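Local structure of glycoside hydrolase family 61 (Trichoderma reesei QM6a, 5O2X) at residues A[22-27]-A[37-42]; A[54-59]-A[152-157]; A[82-87]-A[131-136]. The protein is a copper-dependent lytic polysaccharide monooxygenase of family AA9 that probably cleaves cellulose and related polysaccharides oxidatively. All blocks are in the same frame, centred on the assembly; numbering follows the deposited sequence.

How the contacts relate
The three contacts illustrate how long loops are fastened to a beta-sandwich core. Following the chain from the N terminus, contact 1 closes a short loop within the connection between strand 12-15 and helix 53-56. It is complete before contact 2 begins, yet the two meet in space: Ala37 N lies 2.9 Å from Lys58 O, a probable hydrogen bond. Contact 2 then spans a far longer stretch, joining helix 53-56 to strand 151-161. Contact 3 falls wholly within that span and sets the loop 82-87 against helix 129-135. The centres of contacts 2 and 3 are about 21 Å apart, and the two do not touch.

Contact 1. Residues A[22-27]-A[37-42]; sequences FPYESN and ADLDNG. With NAG (2-acetamido-2-deoxy-beta-D-glucopyranose), chain B.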
# COMPACT_ATOMS: atom_id res chain seq x y z
N PHE A 22 -18.90 -3.26 2.67
CA PHE A 22 -19.25 -4.09 1.52
C PHE A 22 -19.58 -5.53 1.85
O PHE A 22 -20.51 -6.06 1.22
CB PHE A 22 -18.14 -4.05 0.47
CG PHE A 22 -17.96 -2.76 -0.29
CD1 PHE A 22 -18.44 -1.53 0.13
CD2 PHE A 22 -17.20 -2.80 -1.46
CE1 PHE A 22 -18.13 -0.38 -0.59
CE2 PHE A 22 -16.94 -1.68 -2.18
CZ PHE A 22 -17.35 -0.45 -1.72
N PRO A 23 -18.93 -6.19 2.83
CA PRO A 23 -19.27 -7.58 3.10
C PRO A 23 -20.71 -7.73 3.58
O PRO A 23 -21.28 -8.83 3.50
CB PRO A 23 -18.27 -7.99 4.17
CG PRO A 23 -17.09 -7.09 3.95
CD PRO A 23 -17.70 -5.80 3.54
N TYR A 24 -21.28 -6.65 4.11
CA TYR A 24 -22.64 -6.69 4.65
C TYR A 24 -23.70 -6.44 3.59
O TYR A 24 -24.90 -6.58 3.85
CB TYR A 24 -22.79 -5.69 5.79
CG TYR A 24 -21.78 -5.91 6.87
CD1 TYR A 24 -21.88 -7.00 7.72
CD2 TYR A 24 -20.73 -5.01 7.11
CE1 TYR A 24 -20.98 -7.20 8.75
CE2 TYR A 24 -19.82 -5.19 8.12
CZ TYR A 24 -19.93 -6.28 8.95
OH TYR A 24 -19.08 -6.45 10.02
N GLU A 25 -23.29 -5.98 2.39
CA GLU A 25 -24.21 -5.64 1.32
C GLU A 25 -24.54 -6.85 0.49
O GLU A 25 -23.72 -7.74 0.33
CB GLU A 25 -23.56 -4.62 0.37
CG GLU A 25 -23.20 -3.31 1.01
CD GLU A 25 -22.56 -2.28 0.09
OE1 GLU A 25 -22.70 -2.37 -1.11
OE2 GLU A 25 -21.91 -1.38 0.61
N SER A 26 -25.75 -6.88 -0.07
CA SER A 26 -26.16 -7.90 -1.02
C SER A 26 -25.36 -7.86 -2.32
O SER A 26 -25.02 -8.91 -2.88
CB SER A 26 -27.65 -7.78 -1.39
OG SER A 26 -28.48 -7.63 -0.24
N ASN A 27 -25.11 -6.65 -2.80
CA ASN A 27 -24.53 -6.46 -4.10
C ASN A 27 -23.53 -5.32 -4.06
O ASN A 27 -23.79 -4.22 -4.54
CB ASN A 27 -25.62 -6.15 -5.08
CG ASN A 27 -25.11 -6.15 -6.51
OD1 ASN A 27 -24.14 -6.85 -6.83
ND2 ASN A 27 -25.74 -5.37 -7.36
N ALA A 37 -10.79 -9.61 3.56
CA ALA A 37 -11.56 -10.04 4.72
C ALA A 37 -11.11 -9.36 6.02
O ALA A 37 -11.34 -9.90 7.11
CB ALA A 37 -11.54 -11.55 4.83
N ASP A 38 -10.57 -8.14 5.91
CA ASP A 38 -10.23 -7.32 7.08
C ASP A 38 -11.41 -6.55 7.63
O ASP A 38 -11.36 -5.32 7.76
CB ASP A 38 -9.03 -6.41 6.77
CG ASP A 38 -9.23 -5.48 5.61
OD1 ASP A 38 -9.89 -5.81 4.63
OD2 ASP A 38 -8.65 -4.31 5.62
N LEU A 39 -12.50 -7.28 7.96
CA LEU A 39 -13.73 -6.70 8.47
C LEU A 39 -13.53 -5.96 9.81
O LEU A 39 -14.29 -5.08 10.16
CB LEU A 39 -14.82 -7.74 8.63
CG LEU A 39 -15.58 -8.12 7.33
CD1 LEU A 39 -14.71 -8.73 6.27
CD2 LEU A 39 -16.73 -9.06 7.72
N ASP A 40 -12.48 -6.40 10.51
CA ASP A 40 -12.11 -5.83 11.80
C ASP A 40 -11.11 -4.68 11.68
O ASP A 40 -10.59 -4.24 12.71
CB ASP A 40 -11.54 -6.92 12.71
CG ASP A 40 -10.23 -7.51 12.22
OD1 ASP A 40 -9.83 -7.23 11.06
OD2 ASP A 40 -9.65 -8.30 12.97
N ASN A 41 -10.83 -4.21 10.46
CA ASN A 41 -9.81 -3.17 10.23
C ASN A 41 -8.40 -3.65 10.63
O ASN A 41 -7.49 -2.82 10.81
CB ASN A 41 -10.15 -1.87 10.95
CG ASN A 41 -11.10 -1.00 10.17
OD1 ASN A 41 -11.22 -1.11 8.94
ND2 ASN A 41 -11.74 -0.10 10.88
N GLY A 42 -8.20 -4.96 10.70
CA GLY A 42 -6.96 -5.50 11.23
C GLY A 42 -5.87 -5.76 10.20
O GLY A 42 -5.80 -5.11 9.14
C1 NAG B . -10.62 -16.63 5.02
C2 NAG B . -11.65 -16.39 6.12
C3 NAG B . -11.67 -17.64 7.01
C4 NAG B . -11.90 -18.90 6.23
C5 NAG B . -10.93 -19.00 5.08
C6 NAG B . -11.18 -20.18 4.12
C7 NAG B . -12.01 -14.28 7.30
C8 NAG B . -11.43 -13.25 8.23
N2 NAG B . -11.23 -15.26 6.94
O3 NAG B . -12.72 -17.49 8.00
O4 NAG B . -11.80 -20.06 7.07
O5 NAG B . -11.00 -17.82 4.30
O6 NAG B . -12.55 -20.28 3.76
O7 NAG B . -13.16 -14.19 6.92
O HOH W 1 -17.01 -4.66 10.28
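Pro23, in the 3-10 turn 22-24, faces Leu39, at the second position of a type I turn running from Asp38 to Asn41, and their CA atoms stand 7.8 Å apart with no backbone bond across the gap. Leu39 carries the contact from its side. Both branches reach the pyrrolidine ring of Pro23: CD1 lies 3.7 Å from Pro23 CG, while CD2 rests 4.0 Å from Pro23 CB, the two side chains sliding past each other in opposite directions. CG of Leu39 stands anti to the carbonyl carbon (chi1 -81°), which presents the fork to the proline. CD2 also comes within 4.2 Å of Tyr24 OH, obliquely to the ring. Both segments belong to the long loop between strand 12-15 and helix 53-56, consistent with the L2 region that AA9 enzymes add to their beta-sandwich, and this is a surface contact in it. A water lying in the plane of the Tyr24 ring ties the two sides together, 2.7 Å from Tyr24 OH and donating to Leu39 O. An Asx turn overlaps the end of the type I turn: Asp40 OD1 accepts from Gly42 N at 2.8 Å, from above the carboxylate plane, and Asn41 OD1 is bonded to His3. Next to the turn, Ala37 CB packs 3.7 Å from C7 of the N-acetylglucosamine attached to Asn59.

Contact 2. Residues A[54-59]-A[152-157]; sequences IICHKN and NYVLRH. With NAG (2-acetamido-2-deoxy-beta-D-glucopyranose), chain B.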
# COMPACT_ATOMS: atom_id res chain seq x y z
N ILE A 54 -0.47 -12.10 2.88
CA ILE A 54 0.38 -10.89 2.89
C ILE A 54 0.29 -10.13 1.58
O ILE A 54 0.64 -8.94 1.54
CB ILE A 54 1.84 -11.27 3.21
CG1 ILE A 54 2.69 -10.05 3.57
CG2 ILE A 54 2.50 -12.04 2.05
CD1 ILE A 54 2.17 -9.20 4.72
N ILE A 55 -0.15 -10.77 0.49
CA ILE A 55 -0.06 -10.13 -0.82
C ILE A 55 -0.97 -8.91 -0.88
O ILE A 55 -0.54 -7.79 -1.15
CB ILE A 55 -0.36 -11.15 -1.93
CG1 ILE A 55 0.62 -12.34 -1.88
CG2 ILE A 55 -0.31 -10.46 -3.28
CD1 ILE A 55 0.14 -13.53 -2.69
N CYS A 56 -2.27 -9.12 -0.64
CA CYS A 56 -3.30 -8.10 -0.72
C CYS A 56 -4.27 -8.16 0.48
O CYS A 56 -5.41 -7.69 0.40
CB CYS A 56 -4.06 -8.17 -2.03
SG CYS A 56 -3.06 -7.68 -3.47
N HIS A 57 -3.79 -8.68 1.61
CA HIS A 57 -4.58 -8.79 2.85
C HIS A 57 -5.42 -10.09 2.80
O HIS A 57 -5.42 -10.86 1.84
CB HIS A 57 -5.35 -7.53 3.21
CG HIS A 57 -5.37 -7.22 4.69
ND1 HIS A 57 -5.76 -8.16 5.62
CD2 HIS A 57 -5.08 -6.08 5.34
CE1 HIS A 57 -5.69 -7.58 6.81
NE2 HIS A 57 -5.27 -6.32 6.66
N LYS A 58 -6.14 -10.34 3.92
CA LYS A 58 -6.72 -11.65 4.15
C LYS A 58 -7.71 -12.06 3.08
O LYS A 58 -8.65 -11.36 2.73
CB LYS A 58 -7.40 -11.68 5.52
CG LYS A 58 -6.41 -11.62 6.65
CD LYS A 58 -7.13 -11.65 8.01
CE LYS A 58 -6.17 -11.56 9.16
NZ LYS A 58 -6.91 -11.63 10.45
N ASN A 59 -7.49 -13.27 2.55
CA ASN A 59 -8.40 -13.91 1.61
C ASN A 59 -8.65 -13.04 0.40
O ASN A 59 -9.66 -13.17 -0.26
CB ASN A 59 -9.72 -14.30 2.29
CG ASN A 59 -9.54 -15.32 3.33
OD1 ASN A 59 -8.49 -15.92 3.46
ND2 ASN A 59 -10.63 -15.58 4.06
N ASN A 152 -0.82 -2.78 -17.07
CA ASN A 152 -1.75 -2.89 -15.95
C ASN A 152 -0.95 -3.37 -14.75
O ASN A 152 -0.16 -4.31 -14.86
CB ASN A 152 -2.83 -3.88 -16.32
CG ASN A 152 -3.60 -3.43 -17.51
OD1 ASN A 152 -3.96 -2.27 -17.63
ND2 ASN A 152 -3.89 -4.36 -18.38
N TYR A 153 -1.17 -2.72 -13.60
CA TYR A 153 -0.41 -3.01 -12.41
C TYR A 153 -1.31 -3.07 -11.19
O TYR A 153 -2.25 -2.28 -11.06
CB TYR A 153 0.62 -1.92 -12.11
CG TYR A 153 1.67 -1.72 -13.20
CD1 TYR A 153 1.42 -0.90 -14.30
CD2 TYR A 153 2.92 -2.32 -13.12
CE1 TYR A 153 2.37 -0.73 -15.34
CE2 TYR A 153 3.87 -2.15 -14.14
CZ TYR A 153 3.59 -1.33 -15.21
OH TYR A 153 4.56 -1.18 -16.19
N VAL A 154 -0.97 -3.97 -10.26
CA VAL A 154 -1.50 -3.89 -8.91
C VAL A 154 -0.58 -2.94 -8.13
O VAL A 154 0.64 -3.13 -8.07
CB VAL A 154 -1.57 -5.25 -8.24
CG1 VAL A 154 -1.94 -5.12 -6.76
CG2 VAL A 154 -2.61 -6.12 -8.93
N LEU A 155 -1.21 -1.94 -7.51
CA LEU A 155 -0.58 -0.99 -6.60
C LEU A 155 -0.86 -1.52 -5.18
O LEU A 155 -2.02 -1.61 -4.79
CB LEU A 155 -1.17 0.39 -6.83
CG LEU A 155 -0.92 1.49 -5.85
CD1 LEU A 155 0.53 1.77 -5.75
CD2 LEU A 155 -1.71 2.73 -6.25
N ARG A 156 0.19 -1.86 -4.46
CA ARG A 156 0.12 -2.41 -3.12
C ARG A 156 0.68 -1.38 -2.18
O ARG A 156 1.89 -1.18 -2.10
CB ARG A 156 0.88 -3.74 -3.05
CG ARG A 156 0.86 -4.42 -1.69
CD ARG A 156 1.76 -5.64 -1.69
NE ARG A 156 1.76 -6.37 -0.42
CZ ARG A 156 2.39 -5.98 0.68
NH1 ARG A 156 3.15 -4.89 0.66
NH2 ARG A 156 2.25 -6.65 1.81
N HIS A 157 -0.23 -0.72 -1.45
CA HIS A 157 0.12 0.30 -0.44
C HIS A 157 0.07 -0.34 0.93
O HIS A 157 -0.79 -1.19 1.18
CB HIS A 157 -0.94 1.41 -0.55
CG HIS A 157 -0.85 2.44 0.52
ND1 HIS A 157 0.13 3.39 0.62
CD2 HIS A 157 -1.63 2.66 1.61
CE1 HIS A 157 -0.08 4.15 1.69
NE2 HIS A 157 -1.15 3.73 2.31
C1 NAG B . -10.62 -16.63 5.02
C2 NAG B . -11.65 -16.39 6.12
C3 NAG B . -11.67 -17.64 7.01
C4 NAG B . -11.90 -18.90 6.23
C5 NAG B . -10.93 -19.00 5.08
C6 NAG B . -11.18 -20.18 4.12
C7 NAG B . -12.01 -14.28 7.30
C8 NAG B . -11.43 -13.25 8.23
N2 NAG B . -11.23 -15.26 6.94
O3 NAG B . -12.72 -17.49 8.00
O4 NAG B . -11.80 -20.06 7.07
O5 NAG B . -11.00 -17.82 4.30
O6 NAG B . -12.55 -20.28 3.76
O7 NAG B . -13.16 -14.19 6.92
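Arg156, on strand 151-161, reaches across to the backbone carbonyls of Ile54 and Ile55, in the short, weakly bonded helix 53-56, and its hydrogen bonds dominate the contact. NH2 donates to Ile54 O at 2.8 Å, nearly straight at 168°, with the oxygen lying in the guanidinium plane. NE donates to Ile55 O, also at 2.8 Å but more bent, at 132°, and the oxygen is tilted out of that plane; a second bond from NE to Ile54 O is weak. The chain of Arg156 starts with CG anti to the backbone N (chi1 -179°) and stays extended as far as NE, which carries the flat group out to the two carbonyls. Beyond these segments NH1 forms a salt bridge with Glu158.

Apolar contact is limited to Cys56 SG and Val154 CG1, 4.3 Å apart; Ile54 CG1 packs against the guanidinium, 3.9 Å from Arg156 NH2. Phe111 of strand 110-121 touches both Ile55 and Arg156. A covalent link adds to this packing, since Cys56 is joined to Cys177 by a disulfide.

Past the helix the chain turns at His57, which has positive phi. Its ND1 accepts from Lys58 N at 2.8 Å, in the ring plane, while NE2 bonds to Gly42 O, so both ring nitrogens are engaged. Two residues further comes the N-linked sugar, where the covalent bond from Asn59 ND2 to NAG C1 measures 1.4 Å.

A buried guanidinium is thus paired with two backbone carbonyls and a carboxylate. The partial negative charge of the two carbonyl oxygens, together with Glu158, probably helps offset the cost of burying the arginine's charge.

Contact 3. Residues A[82-87]-A[131-136]; sequences VPWPHP and DVLISN. With CU (copper (II) ion), chain S; MAN (alpha-D-mannopyranose), chain L.
The loop 82-87 carries the copper ligand His86, and it is through Pro83 and Trp84 that this loop packs on Leu133 and Ile134 of helix 129-135. The CA atoms of Pro83 and Ile134 come within 5.9 Å. Leu133 CD2 meets Trp84 CB at 3.6 Å, obliquely to the indole. Ile134 lies along the 83-84 backbone: its CD1 sits 3.2 Å from Trp84 O, near the plane of the indole at its edge, and CG2 touches Pro83 CB at 4.2 Å. With CG of Trp84 anti to the backbone N (chi1 176°), the indole leads away from the helix to meet Tyr174, another residue of the copper site, and Trp79, each edge-to-face.

His86 NE2 binds copper at 1.9 Å, and the N-terminal 4-methyl-histidine completes the histidine brace. Pro85 CG lies over the centre of the His86 ring, 3.7 Å above its plane. Trp84 NE1 makes a weak bond to His86 O, which also accepts from a water shared, weakly, with Asp131 OD1.

On the helix, Val132 turns to a protein-linked mannose, CG1 lying 3.4 Å from its O6. Replacing Val132 by an alanine would probably open a gap beside the sugar's C6 arm and leave that group freer to turn.

No direct hydrogen bond joins loop and helix. Apolar packing holds the CB end of Trp84 against Leu133 and Ile134, while the indole, weakly bonded to the His86 carbonyl, reaches Tyr174, consistent with a second-shell place beside the copper site.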
# COMPACT_ATOMS: atom_id res chain seq x y z
N VAL A 82 -10.03 8.32 11.30
CA VAL A 82 -9.09 9.36 11.65
C VAL A 82 -9.00 9.45 13.18
O VAL A 82 -10.06 9.61 13.83
CB VAL A 82 -9.53 10.71 11.08
CG1 VAL A 82 -8.61 11.84 11.52
CG2 VAL A 82 -9.63 10.68 9.57
N PRO A 83 -7.82 9.37 13.79
CA PRO A 83 -6.52 9.20 13.24
C PRO A 83 -6.10 7.74 13.17
O PRO A 83 -6.45 6.91 14.00
CB PRO A 83 -5.62 9.91 14.24
CG PRO A 83 -6.27 9.64 15.56
CD PRO A 83 -7.74 9.70 15.25
N TRP A 84 -5.19 7.45 12.24
CA TRP A 84 -4.45 6.19 12.28
C TRP A 84 -3.72 6.11 13.63
O TRP A 84 -3.14 7.09 14.06
CB TRP A 84 -3.42 6.18 11.14
CG TRP A 84 -2.54 4.96 11.18
CD1 TRP A 84 -1.28 4.88 11.67
CD2 TRP A 84 -2.92 3.64 10.80
NE1 TRP A 84 -0.82 3.59 11.64
CE2 TRP A 84 -1.82 2.81 11.09
CE3 TRP A 84 -4.06 3.06 10.22
CZ2 TRP A 84 -1.86 1.43 10.86
CZ3 TRP A 84 -4.07 1.72 9.98
CH2 TRP A 84 -3.00 0.92 10.30
N PRO A 85 -3.75 4.95 14.31
CA PRO A 85 -3.33 4.91 15.71
C PRO A 85 -1.90 4.51 16.00
O PRO A 85 -1.54 4.54 17.17
CB PRO A 85 -4.35 3.94 16.36
CG PRO A 85 -4.65 2.98 15.24
CD PRO A 85 -4.69 3.83 14.01
N HIS A 86 -1.13 4.02 15.04
CA HIS A 86 0.11 3.33 15.36
C HIS A 86 1.36 3.93 14.68
O HIS A 86 1.28 4.42 13.57
CB HIS A 86 0.08 1.87 14.89
CG HIS A 86 -1.12 1.09 15.34
ND1 HIS A 86 -1.48 0.98 16.65
CD2 HIS A 86 -1.99 0.33 14.65
CE1 HIS A 86 -2.53 0.15 16.72
NE2 HIS A 86 -2.88 -0.25 15.52
N PRO A 87 2.53 3.78 15.31
CA PRO A 87 3.80 4.20 14.71
C PRO A 87 4.36 3.13 13.76
O PRO A 87 4.39 1.95 14.10
CB PRO A 87 4.71 4.32 15.93
CG PRO A 87 4.20 3.27 16.89
CD PRO A 87 2.72 3.32 16.71
N ASP A 131 3.30 9.20 11.35
CA ASP A 131 3.02 10.51 11.92
C ASP A 131 2.76 11.55 10.84
O ASP A 131 1.96 12.47 11.04
CB ASP A 131 4.15 10.95 12.83
CG ASP A 131 4.29 10.01 14.02
OD1 ASP A 131 3.29 9.93 14.79
OD2 ASP A 131 5.34 9.38 14.16
N VAL A 132 3.43 11.43 9.69
CA VAL A 132 3.19 12.32 8.56
C VAL A 132 1.77 12.05 8.01
O VAL A 132 1.00 12.98 7.76
CB VAL A 132 4.25 12.12 7.48
CG1 VAL A 132 3.99 13.03 6.30
CG2 VAL A 132 5.63 12.40 8.06
N LEU A 133 1.43 10.77 7.85
CA LEU A 133 0.09 10.40 7.42
C LEU A 133 -0.95 10.99 8.38
O LEU A 133 -1.97 11.56 7.93
CB LEU A 133 -0.00 8.87 7.34
CG LEU A 133 -1.38 8.29 7.04
CD1 LEU A 133 -1.25 7.05 6.18
CD2 LEU A 133 -2.12 7.94 8.31
N ILE A 134 -0.74 10.86 9.68
CA ILE A 134 -1.70 11.38 10.67
C ILE A 134 -1.83 12.90 10.51
O ILE A 134 -2.94 13.45 10.52
CB ILE A 134 -1.27 11.00 12.08
CG1 ILE A 134 -1.40 9.49 12.28
CG2 ILE A 134 -2.06 11.76 13.14
CD1 ILE A 134 -0.60 8.93 13.45
N SER A 135 -0.70 13.59 10.36
CA SER A 135 -0.74 15.04 10.24
C SER A 135 -1.52 15.51 9.02
O SER A 135 -2.19 16.52 9.07
CB SER A 135 0.71 15.54 10.16
OG SER A 135 0.70 16.95 10.00
N ASN A 136 -1.43 14.76 7.92
CA ASN A 136 -2.10 15.12 6.68
C ASN A 136 -3.47 14.49 6.55
O ASN A 136 -3.87 13.97 5.51
CB ASN A 136 -1.18 14.74 5.50
CG ASN A 136 0.08 15.59 5.46
OD1 ASN A 136 1.21 15.04 5.27
ND2 ASN A 136 -0.06 16.84 5.59
CU CU S . -4.40 -1.35 15.02
C1 MAN L . 8.78 12.26 1.21
C2 MAN L . 9.92 13.27 1.30
C3 MAN L . 10.70 13.11 2.60
C4 MAN L . 9.77 13.20 3.79
C5 MAN L . 8.64 12.17 3.62
C6 MAN L . 7.58 12.31 4.69
O2 MAN L . 9.38 14.59 1.18
O3 MAN L . 11.74 14.10 2.69
O4 MAN L . 10.42 12.90 5.01
O5 MAN L . 7.97 12.36 2.37
O6 MAN L . 7.00 13.62 4.73
O HOH W 2 2.52 7.31 14.37
O HOH W 3 -5.84 -0.22 16.59
O HOH W 4 -3.56 -2.81 16.17